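Local coordinates for protein COMPASS component SPP1 (Saccharomyces cerevisiae S288c, PDB 6J2P) that recognises trimethylated H3K4 or unmethylated H3K4 on histone H3 as part of the Set1C/COMPASS methyltransferase complex, at residues K93-C101 with L106-H116. Numbering follows the deposited sequence.
With ZN (zinc ion), chain J.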
loop_
_atom_site.group_PDB
_atom_site.type_symbol
_atom_site.label_atom_id
_atom_site.label_comp_id
_atom_site.label_asym_id
_atom_site.label_seq_id
_atom_site.Cartn_x
_atom_site.Cartn_y
_atom_site.Cartn_z
ATOM N N LYS A 93 5.458 -3.762 4.650
ATOM C CA LYS A 93 5.669 -5.128 5.101
ATOM C C LYS A 93 7.047 -5.627 4.665
ATOM O O LYS A 93 7.767 -4.980 3.899
ATOM C CB LYS A 93 4.573 -6.046 4.560
ATOM C CG LYS A 93 3.180 -5.712 5.074
ATOM C CD LYS A 93 2.152 -6.713 4.582
ATOM C CE LYS A 93 0.768 -6.393 5.118
ATOM N NZ LYS A 93 -0.246 -7.371 4.633
ATOM N N ARG A 94 7.415 -6.800 5.172
ATOM C CA ARG A 94 8.691 -7.430 4.857
ATOM C C ARG A 94 8.475 -8.442 3.737
ATOM O O ARG A 94 7.759 -9.432 3.919
ATOM C CB ARG A 94 9.285 -8.101 6.096
ATOM C CG ARG A 94 10.740 -8.544 5.954
ATOM C CD ARG A 94 11.252 -9.117 7.265
ATOM N NE ARG A 94 10.436 -10.248 7.699
ATOM C CZ ARG A 94 9.718 -10.271 8.818
ATOM N NH1 ARG A 94 9.710 -9.219 9.626
ATOM N NH2 ARG A 94 9.003 -11.345 9.127
ATOM N N LYS A 95 9.093 -8.193 2.585
ATOM C CA LYS A 95 8.872 -9.013 1.401
ATOM C C LYS A 95 9.615 -10.340 1.512
ATOM O O LYS A 95 10.718 -10.405 2.062
ATOM C CB LYS A 95 9.316 -8.246 0.152
ATOM C CG LYS A 95 9.510 -9.071 -1.111
ATOM C CD LYS A 95 10.610 -8.462 -1.974
ATOM C CE LYS A 95 11.308 -9.509 -2.823
ATOM N NZ LYS A 95 12.546 -10.027 -2.185
ATOM N N CYS A 96 8.986 -11.403 1.005
ATOM C CA CYS A 96 9.616 -12.718 0.956
ATOM C C CYS A 96 10.980 -12.629 0.288
ATOM O O CYS A 96 11.133 -11.995 -0.759
ATOM C CB CYS A 96 8.718 -13.701 0.202
ATOM S SG CYS A 96 9.499 -15.277 -0.238
ATOM N N ARG A 97 11.973 -13.271 0.907
ATOM C CA ARG A 97 13.361 -13.110 0.489
ATOM C C ARG A 97 13.677 -13.796 -0.837
ATOM O O ARG A 97 14.785 -13.615 -1.355
ATOM C CB ARG A 97 14.295 -13.618 1.592
ATOM C CG ARG A 97 13.947 -13.083 2.984
ATOM C CD ARG A 97 15.145 -12.425 3.647
ATOM N NE ARG A 97 16.339 -13.263 3.556
ATOM C CZ ARG A 97 17.586 -12.816 3.681
ATOM N NH1 ARG A 97 17.814 -11.530 3.904
ATOM N NH2 ARG A 97 18.612 -13.652 3.585
ATOM N N ILE A 98 12.754 -14.582 -1.391
ATOM C CA ILE A 98 12.900 -15.049 -2.766
ATOM C C ILE A 98 12.802 -13.844 -3.694
ATOM O O ILE A 98 11.810 -13.105 -3.670
ATOM C CB ILE A 98 11.840 -16.106 -3.104
ATOM C CG1 ILE A 98 11.948 -17.296 -2.149
ATOM C CG2 ILE A 98 11.990 -16.573 -4.549
ATOM C CD1 ILE A 98 13.279 -18.010 -2.211
ATOM N N SER A 99 13.833 -13.641 -4.521
ATOM C CA SER A 99 13.889 -12.441 -5.355
ATOM C C SER A 99 12.717 -12.365 -6.328
ATOM O O SER A 99 12.324 -11.268 -6.741
ATOM C CB SER A 99 15.215 -12.386 -6.114
ATOM O OG SER A 99 15.435 -13.577 -6.847
ATOM N N ASP A 100 12.141 -13.510 -6.695
ATOM C CA ASP A 100 10.996 -13.513 -7.599
ATOM C C ASP A 100 9.723 -13.057 -6.896
ATOM O O ASP A 100 8.926 -12.310 -7.476
ATOM C CB ASP A 100 10.797 -14.910 -8.186
ATOM C CG ASP A 100 11.552 -15.110 -9.481
ATOM O OD1 ASP A 100 10.962 -15.657 -10.437
ATOM O OD2 ASP A 100 12.735 -14.718 -9.543
ATOM N N CYS A 101 9.519 -13.492 -5.656
ATOM C CA CYS A 101 8.258 -13.250 -4.969
ATOM C C CYS A 101 8.150 -11.799 -4.517
ATOM O O CYS A 101 9.144 -11.169 -4.151
ATOM C CB CYS A 101 8.130 -14.184 -3.765
ATOM S SG CYS A 101 6.430 -14.592 -3.320
ATOM N N LEU A 106 5.575 -14.236 6.338
ATOM C CA LEU A 106 4.759 -14.681 7.455
ATOM C C LEU A 106 5.360 -14.169 8.763
ATOM O O LEU A 106 6.371 -13.460 8.780
ATOM C CB LEU A 106 4.646 -16.204 7.456
ATOM C CG LEU A 106 4.026 -16.861 6.224
ATOM C CD1 LEU A 106 4.262 -18.360 6.279
ATOM C CD2 LEU A 106 2.541 -16.545 6.140
ATOM N N GLN A 107 4.724 -14.511 9.878
ATOM C CA GLN A 107 5.304 -14.198 11.172
ATOM C C GLN A 107 6.582 -15.008 11.382
ATOM O O GLN A 107 6.636 -16.209 11.101
ATOM C CB GLN A 107 4.284 -14.465 12.284
ATOM C CG GLN A 107 2.865 -13.911 11.995
ATOM C CD GLN A 107 2.615 -12.577 12.679
ATOM O OE1 GLN A 107 3.293 -12.238 13.646
ATOM N NE2 GLN A 107 1.651 -11.813 12.174
ATOM N N ASP A 108 7.629 -14.324 11.860
ATOM C CA ASP A 108 8.977 -14.867 12.035
ATOM C C ASP A 108 9.548 -15.328 10.699
ATOM O O ASP A 108 10.652 -14.920 10.317
ATOM C CB ASP A 108 8.950 -16.038 13.031
ATOM C CG ASP A 108 10.342 -16.679 13.284
ATOM O OD1 ASP A 108 10.488 -17.480 14.243
ATOM O OD2 ASP A 108 11.295 -16.416 12.515
ATOM N N SER A 109 8.831 -16.222 10.011
ATOM C CA SER A 109 9.337 -16.787 8.768
ATOM C C SER A 109 9.731 -15.693 7.775
ATOM O O SER A 109 9.068 -14.658 7.648
ATOM C CB SER A 109 8.306 -17.719 8.144
ATOM O OG SER A 109 8.729 -18.106 6.841
ATOM N N LYS A 110 10.839 -15.921 7.081
ATOM C CA LYS A 110 11.317 -15.008 6.059
ATOM C C LYS A 110 10.754 -15.332 4.681
ATOM O O LYS A 110 11.311 -14.880 3.675
ATOM C CB LYS A 110 12.846 -15.022 6.032
ATOM C CG LYS A 110 13.461 -16.377 6.323
ATOM C CD LYS A 110 14.978 -16.286 6.412
ATOM C CE LYS A 110 15.588 -17.594 6.896
ATOM N NZ LYS A 110 17.050 -17.474 7.166
ATOM N N TYR A 111 9.663 -16.092 4.614
ATOM C CA TYR A 111 9.047 -16.482 3.356
ATOM C C TYR A 111 7.543 -16.271 3.433
ATOM O O TYR A 111 6.953 -16.226 4.516
ATOM C CB TYR A 111 9.354 -17.944 3.010
ATOM C CG TYR A 111 10.824 -18.265 3.053
ATOM C CD1 TYR A 111 11.644 -17.965 1.980
ATOM C CD2 TYR A 111 11.394 -18.852 4.174
ATOM C CE1 TYR A 111 12.988 -18.252 2.014
ATOM C CE2 TYR A 111 12.739 -19.142 4.220
ATOM C CZ TYR A 111 13.534 -18.837 3.138
ATOM O OH TYR A 111 14.879 -19.120 3.173
ATOM N N CYS A 112 6.926 -16.148 2.256
ATOM C CA CYS A 112 5.491 -15.903 2.187
ATOM C C CYS A 112 4.671 -17.143 2.521
ATOM O O CYS A 112 3.520 -17.009 2.950
ATOM C CB CYS A 112 5.114 -15.384 0.799
ATOM S SG CYS A 112 5.448 -16.532 -0.560
ATOM N N SER A 113 5.231 -18.336 2.339
ATOM C CA SER A 113 4.528 -19.579 2.634
ATOM C C SER A 113 5.558 -20.696 2.753
ATOM O O SER A 113 6.768 -20.465 2.670
ATOM C CB SER A 113 3.481 -19.893 1.560
ATOM O OG SER A 113 2.696 -21.015 1.928
ATOM N N GLU A 114 5.063 -21.920 2.957
ATOM C CA GLU A 114 5.953 -23.076 2.997
ATOM C C GLU A 114 6.451 -23.442 1.603
ATOM O O GLU A 114 7.564 -23.960 1.459
ATOM C CB GLU A 114 5.240 -24.263 3.649
ATOM C CG GLU A 114 6.037 -25.562 3.656
ATOM C CD GLU A 114 7.452 -25.382 4.179
ATOM O OE1 GLU A 114 7.619 -24.771 5.255
ATOM O OE2 GLU A 114 8.399 -25.851 3.510
ATOM N N GLU A 115 5.655 -23.161 0.569
ATOM C CA GLU A 115 6.040 -23.470 -0.804
ATOM C C GLU A 115 7.279 -22.710 -1.262
ATOM O O GLU A 115 7.842 -23.055 -2.307
ATOM C CB GLU A 115 4.872 -23.176 -1.748
ATOM C CG GLU A 115 3.547 -23.791 -1.313
ATOM C CD GLU A 115 2.597 -22.776 -0.696
ATOM O OE1 GLU A 115 2.533 -21.634 -1.199
ATOM O OE2 GLU A 115 1.912 -23.122 0.291
ATOM N N HIS A 116 7.716 -21.692 -0.518
ATOM C CA HIS A 116 8.919 -20.940 -0.850
ATOM C C HIS A 116 10.005 -21.049 0.211
ATOM O O HIS A 116 11.044 -20.391 0.081
ATOM C CB HIS A 116 8.580 -19.457 -1.074
ATOM C CG HIS A 116 8.080 -19.148 -2.452
ATOM N ND1 HIS A 116 8.388 -17.976 -3.109
ATOM C CD2 HIS A 116 7.288 -19.853 -3.295
ATOM C CE1 HIS A 116 7.811 -17.974 -4.298
ATOM N NE2 HIS A 116 7.138 -19.102 -4.435
HETATM ZN ZN ZN J . 7.492 -16.018 -1.610
#
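The unconventional C3H-type zinc finger that follows the PHD finger of Spp1 closes here round its zinc ion, with C96 and C101 of 93-101 meeting C112 and H116 of 106-116. The three thiolates bind through SG, that of C96 lying 2.5 Å from the zinc, and the imidazole completes the site through ND1, 2.6 Å from the zinc. C112 SG also lies over one face of the H116 ring, offset toward its rim.

C96 does more than hold metal. Its SG, anti to the backbone N (chi1 168°), accepts the I98 N-H at 3.5 Å and a weak bond from C112 N, donors that would partly offset the thiolate charge. The same sulfur stands at the edge of the Y111 ring, 4.1 Å from CD1. Close by, I98 crosses H116, its CG1 coming within 3.7 Å of ND1 while also facing the edge of Y111. Cutting I98 back to an alanine would probably remove the packing that CG1 provides between the edge of Y111 and the ND1 side of H116, opening a gap beside the zinc-binding nitrogen.

Beyond the site, the R97 N-H donates to K110 O at 3.3 Å. This carbonyl is also approached by R97 CG, and the aliphatic part of R97 rests against K110 CB; the K110 ammonium goes instead to a salt bridge with E119. At the outer end, the R94 guanidinium turns an edge to S109 O, with NH2 3.6 Å from it. S109 OG in turn accepts the Y111 N-H at 3.1 Å, an ST turn leading into C112.

With little regular secondary structure around it, this loop-on-loop arrangement is the C-X4-C-X10-C-X3-H zinc finger, spaced differently from most CCCH motifs and needed for the overall stability of the structure.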